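Local coordinates for periplasmic binding protein (PDB 5L9G) that binds the opine mannopine and probably delivers it, as the periplasmic receptor of an ABC transporter, for uptake into the bacterial cell, at residues 126-131 with 238-243; 278-283 with 296-301; 43-48 with 267-272. One frame throughout, in Å; residues are numbered along the deposited sequence.

Contact 1: residues 126-131 with 238-243; sequences AWNKKT and ANFAYT
W127 and A241 face each other as an antiparallel hydrogen-bonded pair: W127 N donates to A241 O over 2.8 Å, and A241 N returns a bond to W127 O at 3.0 Å, both nearly straight at the hydrogen. The W127 side chain stands with CG between its own backbone N and carbonyl carbon (chi1 76°), which folds the indole back across the neighbouring strand. The methyl CB of A241 thus lies over one face of the six-membered ring in a CH-pi contact, 3.6 Å from W127 CZ2. N128 and F240 form a non-hydrogen-bonded pair whose side chains share the other face of the sheet with A126 and Y242. Here the phenyl ring slips beneath N128, CA of N128 standing 3.6 Å above the centre of the F240 ring, almost on its normal; the N128 amide runs on outward past the CE1 edge, with N128 CG 3.6 Å from F240 CE1 and the amide plane turned 29° from the ring.

These strands, 115-128 and 240-256, are long neighbours in the mixed sheet of the solute-binding protein, and the contact lies where the first ends and the second begins. The inverse gamma turn centred on N239 presents N239 O to K129 N at 2.8 Å, while the K129 aliphatic chain, bent at chi3, passes across the N239 side chain. N128 is the N-cap of helix 129-132: N128 OD1 accepts from K130 N at 2.9 Å, and ND2 reaches V220 O. Farther out, the indole NE1 of W127 bonds to G133 O, Y242 OH bonds to Q231, and helix 227-235 packs on A126 and Y242.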
loop_
_atom_site.group_PDB
_atom_site.type_symbol
_atom_site.label_atom_id
_atom_site.label_comp_id
_atom_site.label_asym_id
_atom_site.label_seq_id
_atom_site.Cartn_x
_atom_site.Cartn_y
_atom_site.Cartn_z
ATOM N N ALA A 126 13.444 -5.199 -2.656
ATOM C CA ALA A 126 14.092 -5.023 -3.964
ATOM C C ALA A 126 15.545 -4.679 -3.687
ATOM O O ALA A 126 15.837 -4.017 -2.685
ATOM C CB ALA A 126 13.441 -3.879 -4.746
ATOM N N TRP A 127 16.453 -5.118 -4.563
ATOM C CA TRP A 127 17.865 -4.820 -4.375
ATOM C C TRP A 127 18.533 -4.395 -5.654
ATOM O O TRP A 127 18.085 -4.731 -6.764
ATOM C CB TRP A 127 18.611 -5.987 -3.719
ATOM C CG TRP A 127 18.881 -7.136 -4.651
ATOM C CD1 TRP A 127 19.954 -7.289 -5.483
ATOM C CD2 TRP A 127 18.019 -8.266 -4.891
ATOM N NE1 TRP A 127 19.830 -8.463 -6.203
ATOM C CE2 TRP A 127 18.663 -9.091 -5.842
ATOM C CE3 TRP A 127 16.790 -8.689 -4.348
ATOM C CZ2 TRP A 127 18.114 -10.314 -6.271
ATOM C CZ3 TRP A 127 16.250 -9.901 -4.767
ATOM C CH2 TRP A 127 16.899 -10.693 -5.726
ATOM N N ASN A 128 19.640 -3.677 -5.477
ATOM C CA ASN A 128 20.428 -3.123 -6.545
ATOM C C ASN A 128 21.333 -4.210 -7.106
ATOM O O ASN A 128 22.229 -4.701 -6.393
ATOM C CB ASN A 128 21.271 -1.974 -5.960
ATOM C CG ASN A 128 21.921 -1.112 -6.987
ATOM O OD1 ASN A 128 22.261 -1.556 -8.091
ATOM N ND2 ASN A 128 22.096 0.155 -6.638
ATOM N N LYS A 129 21.123 -4.573 -8.394
ATOM C CA LYS A 129 21.967 -5.595 -9.039
ATOM C C LYS A 129 23.418 -5.132 -9.292
ATOM O O LYS A 129 24.329 -5.961 -9.377
ATOM C CB LYS A 129 21.313 -6.132 -10.328
ATOM C CG LYS A 129 20.009 -6.891 -10.056
ATOM C CD LYS A 129 19.218 -7.175 -11.344
ATOM C CE LYS A 129 19.857 -8.210 -12.221
ATOM N NZ LYS A 129 19.243 -8.203 -13.571
ATOM N N LYS A 130 23.651 -3.802 -9.370
ATOM C CA LYS A 130 25.014 -3.300 -9.502
ATOM C C LYS A 130 25.765 -3.624 -8.181
ATOM O O LYS A 130 26.906 -4.072 -8.213
ATOM C CB LYS A 130 25.033 -1.791 -9.780
ATOM C CG LYS A 130 26.450 -1.256 -9.990
ATOM C CD LYS A 130 26.544 0.254 -9.817
ATOM C CE LYS A 130 27.928 0.695 -9.368
ATOM N NZ LYS A 130 29.011 0.142 -10.241
ATOM N N THR A 131 25.066 -3.490 -7.031
ATOM C CA THR A 131 25.701 -3.747 -5.735
ATOM C C THR A 131 25.949 -5.233 -5.443
ATOM O O THR A 131 27.044 -5.574 -5.014
ATOM C CB THR A 131 24.882 -3.084 -4.600
ATOM O OG1 THR A 131 24.535 -1.763 -5.019
ATOM C CG2 THR A 131 25.652 -3.060 -3.258
ATOM N N ALA A 238 15.802 0.615 -14.441
ATOM C CA ALA A 238 16.546 0.387 -13.192
ATOM C C ALA A 238 17.144 -1.032 -13.155
ATOM O O ALA A 238 16.470 -1.989 -13.515
ATOM C CB ALA A 238 15.642 0.598 -11.986
ATOM N N ASN A 239 18.416 -1.142 -12.746
ATOM C CA ASN A 239 19.122 -2.412 -12.662
ATOM C C ASN A 239 18.906 -3.011 -11.264
ATOM O O ASN A 239 19.858 -3.158 -10.468
ATOM C CB ASN A 239 20.625 -2.239 -12.981
ATOM C CG ASN A 239 21.358 -3.547 -13.130
ATOM O OD1 ASN A 239 20.756 -4.600 -13.321
ATOM N ND2 ASN A 239 22.673 -3.525 -12.982
ATOM N N PHE A 240 17.621 -3.316 -10.969
ATOM C CA PHE A 240 17.191 -3.892 -9.712
ATOM C C PHE A 240 16.463 -5.187 -9.934
ATOM O O PHE A 240 15.972 -5.472 -11.035
ATOM C CB PHE A 240 16.268 -2.919 -8.953
ATOM C CG PHE A 240 16.988 -1.930 -8.064
ATOM C CD1 PHE A 240 17.926 -1.039 -8.594
ATOM C CD2 PHE A 240 16.702 -1.857 -6.704
ATOM C CE1 PHE A 240 18.581 -0.111 -7.771
ATOM C CE2 PHE A 240 17.358 -0.924 -5.882
ATOM C CZ PHE A 240 18.285 -0.049 -6.424
ATOM N N ALA A 241 16.387 -5.971 -8.875
ATOM C CA ALA A 241 15.645 -7.226 -8.866
ATOM C C ALA A 241 14.828 -7.211 -7.601
ATOM O O ALA A 241 15.082 -6.392 -6.710
ATOM C CB ALA A 241 16.585 -8.420 -8.873
ATOM N N TYR A 242 13.822 -8.076 -7.529
ATOM C CA TYR A 242 12.989 -8.154 -6.332
ATOM C C TYR A 242 12.436 -9.538 -6.165
ATOM O O TYR A 242 12.536 -10.358 -7.075
ATOM C CB TYR A 242 11.877 -7.087 -6.343
ATOM C CG TYR A 242 10.811 -7.279 -7.411
ATOM C CD1 TYR A 242 10.963 -6.732 -8.678
ATOM C CD2 TYR A 242 9.614 -7.930 -7.120
ATOM C CE1 TYR A 242 9.947 -6.819 -9.635
ATOM C CE2 TYR A 242 8.586 -8.028 -8.068
ATOM C CZ TYR A 242 8.755 -7.467 -9.327
ATOM O OH TYR A 242 7.748 -7.563 -10.277
ATOM N N THR A 243 11.867 -9.801 -4.996
ATOM C CA THR A 243 11.246 -11.083 -4.664
ATOM C C THR A 243 9.942 -10.815 -3.909
ATOM O O THR A 243 9.803 -9.783 -3.253
ATOM C CB THR A 243 12.216 -11.947 -3.803
ATOM O OG1 THR A 243 11.568 -13.155 -3.459
ATOM C CG2 THR A 243 12.646 -11.257 -2.496
#

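Contact 2: residues 278-283 with 296-301; sequences YQKDLP and YDLAKY
Y301 reaches K280 with its hydroxyl from the loop that follows helix 294-299, joining that helix end to the type I beta turn from Q279 to L282. Y301 OH donates to K280 O at 2.7 Å, and the acceptor sits at the ring edge, near the ring plane. The approach is strongly bent at the acceptor: the C=O...O angle is 113°, with the hydroxyl tilted 35° from the carbonyl plane. P283 meets the same end of the tyrosine, its side chain crossing that of Y301 at about a right angle, with P283 CG 3.7 Å from Y301 CE1. Beside this, K280 lies across the last turn of helix 294-299, with K280 CB against A299 CB at 3.9 Å; K280 CD rests on L298 CB, and these two side chains also cross at about a right angle. A299 CB lies over one face of the Y301 ring, toward its rim. Around the pair, P290 of the short strand 289-290 touches both P283 and Y301, and M309 does likewise. The lysine chain runs on with its last torsion bent, and K280 NZ, which also bonds to E277 O, forms a salt bridge with D281 OD2 at 3.0 Å, on the syn side but out of the carboxylate plane.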
loop_
_atom_site.group_PDB
_atom_site.type_symbol
_atom_site.label_atom_id
_atom_site.label_comp_id
_atom_site.label_asym_id
_atom_site.label_seq_id
_atom_site.Cartn_x
_atom_site.Cartn_y
_atom_site.Cartn_z
ATOM N N TYR A 278 -14.198 -1.589 -15.260
ATOM C CA TYR A 278 -13.121 -0.610 -15.040
ATOM C C TYR A 278 -11.936 -1.289 -14.383
ATOM O O TYR A 278 -10.798 -1.069 -14.801
ATOM C CB TYR A 278 -13.601 0.573 -14.182
ATOM C CG TYR A 278 -14.830 1.247 -14.747
ATOM C CD1 TYR A 278 -14.757 2.018 -15.906
ATOM C CD2 TYR A 278 -16.075 1.076 -14.156
ATOM C CE1 TYR A 278 -15.897 2.604 -16.458
ATOM C CE2 TYR A 278 -17.216 1.682 -14.683
ATOM C CZ TYR A 278 -17.123 2.438 -15.838
ATOM O OH TYR A 278 -18.244 3.019 -16.376
ATOM N N GLN A 279 -12.211 -2.117 -13.349
ATOM C CA GLN A 279 -11.216 -2.877 -12.586
ATOM C C GLN A 279 -10.310 -3.738 -13.483
ATOM O O GLN A 279 -9.113 -3.849 -13.207
ATOM C CB GLN A 279 -11.930 -3.738 -11.533
ATOM C CG GLN A 279 -12.304 -2.962 -10.271
ATOM C CD GLN A 279 -11.203 -3.073 -9.239
ATOM O OE1 GLN A 279 -10.819 -4.174 -8.829
ATOM N NE2 GLN A 279 -10.618 -1.943 -8.841
ATOM N N LYS A 280 -10.866 -4.304 -14.577
ATOM C CA LYS A 280 -10.115 -5.134 -15.529
ATOM C C LYS A 280 -8.901 -4.401 -16.146
ATOM O O LYS A 280 -7.904 -5.051 -16.463
ATOM C CB LYS A 280 -11.041 -5.689 -16.640
ATOM C CG LYS A 280 -11.474 -4.658 -17.700
ATOM C CD LYS A 280 -12.390 -5.220 -18.788
ATOM C CE LYS A 280 -12.219 -4.476 -20.099
ATOM N NZ LYS A 280 -12.579 -3.037 -20.000
ATOM N N ASP A 281 -8.994 -3.060 -16.303
ATOM C CA ASP A 281 -7.948 -2.225 -16.912
ATOM C C ASP A 281 -6.906 -1.693 -15.941
ATOM O O ASP A 281 -5.878 -1.160 -16.380
ATOM C CB ASP A 281 -8.573 -1.055 -17.685
ATOM C CG ASP A 281 -9.409 -1.515 -18.852
ATOM O OD1 ASP A 281 -8.910 -2.339 -19.649
ATOM O OD2 ASP A 281 -10.560 -1.052 -18.970
ATOM N N LEU A 282 -7.158 -1.814 -14.628
ATOM C CA LEU A 282 -6.233 -1.314 -13.609
ATOM C C LEU A 282 -4.765 -1.783 -13.794
ATOM O O LEU A 282 -3.869 -0.930 -13.671
ATOM C CB LEU A 282 -6.757 -1.646 -12.199
ATOM C CG LEU A 282 -6.162 -0.856 -11.043
ATOM C CD1 LEU A 282 -6.233 0.667 -11.280
ATOM C CD2 LEU A 282 -6.833 -1.267 -9.713
ATOM N N PRO A 283 -4.472 -3.065 -14.155
ATOM C CA PRO A 283 -3.062 -3.461 -14.316
ATOM C C PRO A 283 -2.516 -3.379 -15.748
ATOM O O PRO A 283 -1.475 -3.987 -16.015
ATOM C CB PRO A 283 -3.052 -4.920 -13.820
ATOM C CG PRO A 283 -4.489 -5.379 -13.848
ATOM C CD PRO A 283 -5.358 -4.241 -14.306
ATOM N N TYR A 296 -11.160 -10.433 -13.463
ATOM C CA TYR A 296 -10.322 -11.532 -13.952
ATOM C C TYR A 296 -10.986 -12.310 -15.088
ATOM O O TYR A 296 -10.308 -12.663 -16.055
ATOM C CB TYR A 296 -9.917 -12.463 -12.798
ATOM C CG TYR A 296 -8.970 -11.799 -11.827
ATOM C CD1 TYR A 296 -9.451 -11.061 -10.746
ATOM C CD2 TYR A 296 -7.591 -11.855 -12.017
ATOM C CE1 TYR A 296 -8.583 -10.401 -9.879
ATOM C CE2 TYR A 296 -6.715 -11.205 -11.152
ATOM C CZ TYR A 296 -7.216 -10.475 -10.088
ATOM O OH TYR A 296 -6.354 -9.834 -9.237
ATOM N N ASP A 297 -12.317 -12.531 -14.987
ATOM C CA ASP A 297 -13.131 -13.224 -15.990
ATOM C C ASP A 297 -13.188 -12.403 -17.284
ATOM O O ASP A 297 -13.165 -12.980 -18.370
ATOM C CB ASP A 297 -14.568 -13.474 -15.466
ATOM C CG ASP A 297 -14.714 -14.022 -14.044
ATOM O OD1 ASP A 297 -13.682 -14.407 -13.437
ATOM O OD2 ASP A 297 -15.863 -14.065 -13.537
ATOM N N LEU A 298 -13.231 -11.055 -17.162
ATOM C CA LEU A 298 -13.298 -10.133 -18.306
ATOM C C LEU A 298 -11.964 -9.916 -19.019
ATOM O O LEU A 298 -11.939 -9.866 -20.252
ATOM C CB LEU A 298 -13.878 -8.761 -17.900
ATOM C CG LEU A 298 -15.321 -8.694 -17.387
ATOM C CD1 LEU A 298 -15.624 -7.309 -16.859
ATOM C CD2 LEU A 298 -16.338 -9.046 -18.484
ATOM N N ALA A 299 -10.868 -9.747 -18.252
ATOM C CA ALA A 299 -9.543 -9.444 -18.802
ATOM C C ALA A 299 -8.725 -10.652 -19.275
ATOM O O ALA A 299 -7.908 -10.496 -20.188
ATOM C CB ALA A 299 -8.743 -8.635 -17.803
ATOM N N LYS A 300 -8.916 -11.831 -18.639
ATOM C CA LYS A 300 -8.226 -13.102 -18.934
ATOM C C LYS A 300 -6.686 -12.933 -19.007
ATOM O O LYS A 300 -6.075 -13.301 -20.013
ATOM C CB LYS A 300 -8.807 -13.781 -20.202
ATOM C CG LYS A 300 -10.306 -14.081 -20.128
ATOM C CD LYS A 300 -10.821 -14.770 -21.388
ATOM C CE LYS A 300 -12.316 -14.990 -21.353
ATOM N NZ LYS A 300 -13.084 -13.766 -21.705
ATOM N N TYR A 301 -6.078 -12.350 -17.942
ATOM C CA TYR A 301 -4.638 -12.075 -17.838
ATOM C C TYR A 301 -3.755 -13.292 -18.146
ATOM O O TYR A 301 -4.059 -14.404 -17.701
ATOM C CB TYR A 301 -4.265 -11.512 -16.452
ATOM C CG TYR A 301 -5.093 -10.329 -15.999
ATOM C CD1 TYR A 301 -4.923 -9.072 -16.574
ATOM C CD2 TYR A 301 -6.004 -10.451 -14.954
ATOM C CE1 TYR A 301 -5.674 -7.974 -16.149
ATOM C CE2 TYR A 301 -6.755 -9.361 -14.515
ATOM C CZ TYR A 301 -6.585 -8.124 -15.114
ATOM O OH TYR A 301 -7.334 -7.057 -14.686
#

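Contact 3: residues 43-48 with 267-272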
loop_
_atom_site.group_PDB
_atom_site.type_symbol
_atom_site.label_atom_id
_atom_site.label_comp_id
_atom_site.label_asym_id
_atom_site.label_seq_id
_atom_site.Cartn_x
_atom_site.Cartn_y
_atom_site.Cartn_z
ATOM N N PRO A 43 -12.745 6.844 -17.107
ATOM C CA PRO A 43 -13.896 6.167 -17.740
ATOM C C PRO A 43 -15.181 6.181 -16.908
ATOM O O PRO A 43 -16.251 6.362 -17.491
ATOM C CB PRO A 43 -13.394 4.744 -18.018
ATOM C CG PRO A 43 -11.959 4.737 -17.661
ATOM C CD PRO A 43 -11.699 5.871 -16.743
ATOM N N ALA A 44 -15.085 6.025 -15.560
ATOM C CA ALA A 44 -16.282 6.059 -14.695
ATOM C C ALA A 44 -16.952 7.438 -14.709
ATOM O O ALA A 44 -18.175 7.516 -14.833
ATOM C CB ALA A 44 -15.947 5.646 -13.270
ATOM N N ALA A 45 -16.154 8.526 -14.617
ATOM C CA ALA A 45 -16.690 9.891 -14.677
ATOM C C ALA A 45 -17.318 10.181 -16.047
ATOM O O ALA A 45 -18.336 10.876 -16.090
ATOM C CB ALA A 45 -15.609 10.912 -14.365
ATOM N N LYS A 46 -16.750 9.607 -17.148
ATOM C CA LYS A 46 -17.279 9.752 -18.520
ATOM C C LYS A 46 -18.669 9.080 -18.608
ATOM O O LYS A 46 -19.616 9.680 -19.112
ATOM C CB LYS A 46 -16.313 9.121 -19.550
ATOM C CG LYS A 46 -16.648 9.480 -21.002
ATOM C CD LYS A 46 -16.330 8.347 -21.972
ATOM C CE LYS A 46 -15.020 8.546 -22.697
ATOM N NZ LYS A 46 -14.845 7.555 -23.790
ATOM N N ALA A 47 -18.786 7.848 -18.068
ATOM C CA ALA A 47 -20.029 7.075 -18.046
ATOM C C ALA A 47 -21.144 7.752 -17.245
ATOM O O ALA A 47 -22.306 7.692 -17.670
ATOM C CB ALA A 47 -19.767 5.681 -17.512
ATOM N N LEU A 48 -20.807 8.406 -16.106
ATOM C CA LEU A 48 -21.812 9.091 -15.277
ATOM C C LEU A 48 -22.056 10.528 -15.736
ATOM O O LEU A 48 -22.946 11.193 -15.201
ATOM C CB LEU A 48 -21.416 9.114 -13.790
ATOM C CG LEU A 48 -21.218 7.796 -13.065
ATOM C CD1 LEU A 48 -20.475 8.033 -11.781
ATOM C CD2 LEU A 48 -22.544 7.100 -12.788
ATOM N N MET A 267 -20.394 9.228 -3.835
ATOM C CA MET A 267 -20.953 7.893 -3.606
ATOM C C MET A 267 -21.243 7.195 -4.956
ATOM O O MET A 267 -20.837 6.043 -5.143
ATOM C CB MET A 267 -22.216 7.978 -2.716
ATOM C CG MET A 267 -22.508 6.717 -1.951
ATOM S SD MET A 267 -21.409 6.424 -0.534
ATOM C CE MET A 267 -22.178 7.439 0.690
ATOM N N ARG A 268 -21.889 7.920 -5.904
ATOM C CA ARG A 268 -22.229 7.415 -7.243
ATOM C C ARG A 268 -20.950 7.086 -8.013
ATOM O O ARG A 268 -20.880 6.060 -8.685
ATOM C CB ARG A 268 -23.038 8.451 -8.055
ATOM C CG ARG A 268 -24.414 8.789 -7.520
ATOM C CD ARG A 268 -25.342 9.297 -8.627
ATOM N NE ARG A 268 -24.808 10.464 -9.335
ATOM C CZ ARG A 268 -24.606 10.527 -10.651
ATOM N NH1 ARG A 268 -24.883 9.483 -11.423
ATOM N NH2 ARG A 268 -24.139 11.638 -11.204
ATOM N N PHE A 269 -19.945 7.968 -7.906
ATOM C CA PHE A 269 -18.652 7.850 -8.585
ATOM C C PHE A 269 -17.897 6.607 -8.093
ATOM O O PHE A 269 -17.457 5.783 -8.905
ATOM C CB PHE A 269 -17.850 9.147 -8.389
ATOM C CG PHE A 269 -16.603 9.331 -9.233
ATOM C CD1 PHE A 269 -16.471 8.697 -10.469
ATOM C CD2 PHE A 269 -15.605 10.211 -8.836
ATOM C CE1 PHE A 269 -15.334 8.908 -11.271
ATOM C CE2 PHE A 269 -14.463 10.407 -9.629
ATOM C CZ PHE A 269 -14.335 9.752 -10.838
ATOM N N LEU A 270 -17.848 6.422 -6.759
ATOM C CA LEU A 270 -17.223 5.253 -6.131
ATOM C C LEU A 270 -17.928 3.949 -6.526
ATOM O O LEU A 270 -17.244 2.974 -6.820
ATOM C CB LEU A 270 -17.156 5.414 -4.602
ATOM C CG LEU A 270 -16.587 4.222 -3.800
ATOM C CD1 LEU A 270 -15.210 3.805 -4.297
ATOM C CD2 LEU A 270 -16.585 4.514 -2.324
ATOM N N LYS A 271 -19.277 3.938 -6.577
ATOM C CA LYS A 271 -20.043 2.745 -6.979
ATOM C C LYS A 271 -19.668 2.378 -8.427
ATOM O O LYS A 271 -19.305 1.229 -8.701
ATOM C CB LYS A 271 -21.567 2.985 -6.847
ATOM C CG LYS A 271 -22.410 1.745 -7.134
ATOM C CD LYS A 271 -23.885 1.924 -6.731
ATOM C CE LYS A 271 -24.640 0.624 -6.862
ATOM N NZ LYS A 271 -25.822 0.566 -5.959
ATOM N N GLU A 272 -19.687 3.374 -9.325
ATOM C CA GLU A 272 -19.348 3.171 -10.730
ATOM C C GLU A 272 -17.908 2.660 -10.923
ATOM O O GLU A 272 -17.726 1.633 -11.565
ATOM C CB GLU A 272 -19.591 4.462 -11.542
ATOM C CG GLU A 272 -19.554 4.293 -13.060
ATOM C CD GLU A 272 -20.619 3.414 -13.697
ATOM O OE1 GLU A 272 -21.690 3.223 -13.083
ATOM O OE2 GLU A 272 -20.397 2.944 -14.833
#
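L48 projects from helix 30-48 onto helix 263-273, where apolar packing carries most of the contact. L48 CD1 settles 3.7 Å from both F269 CA and E272 CB, while the chain as a whole slides past that of E272 in the opposite direction. F269 CG lies anti to the backbone N (chi1 -168°), and this swings the ring toward the alanines: F269 CE1 comes within 3.7 Å of A45 CB, and the A44 methyl meets the ring at its edge, near the plane. A44 CB also touches E272 CG at 3.9 Å. The small side chains of A44 and A45 let the phenyl ring approach the backbone, with F269 CE1 3.5 Å from A45 N.

Charged groups also meet carbon at van der Waals distance. The R268 guanidinium passes L48, with R268 NH1 3.6 Å from L48 CD2. The E272 chain bends at chi2, turning its carboxylate toward A47, whose CB lies 3.9 Å from E272 OE2. Farther on, OE1 forms a salt bridge with K275 and OE2 is hydrogen-bonded to Y278 OH; both probably help to stabilise the carboxylate.

This is structural packing between helices that follow strands 23-27 and 240-256 of the mixed sheet, the segment axes crossing steeply at 119° and 9.3 Å apart. I50 touches R268 and F269, helix 276-279 brings Y278 against P43 and A47, and Y254 of strand 240-256 touches L270.

How the contacts relate
Contacts 2 and 3 are neighbours, their centres 17 Å apart on the same side of the chain's centre, and Y278 of contact 2 bridges directly to contact 3. Helix 263-273 of contact 3 is followed closely by helix 276-279 of contact 2. Contact 1 lies apart, 29 Å from contact 2 and 39 Å from contact 3 between centres, across the chain's centre from contact 3; strand 240-256, which starts in contact 1, is followed in the chain by helix 263-273. Contact 3 spans the chain widely, enclosing both segments of contact 1, whereas contact 2 comes later. Mannopine lies about 12 Å from the Y242 side chain and about 9 Å from that of P283, consistent with a ligand held in the cleft of a periplasmic binding protein.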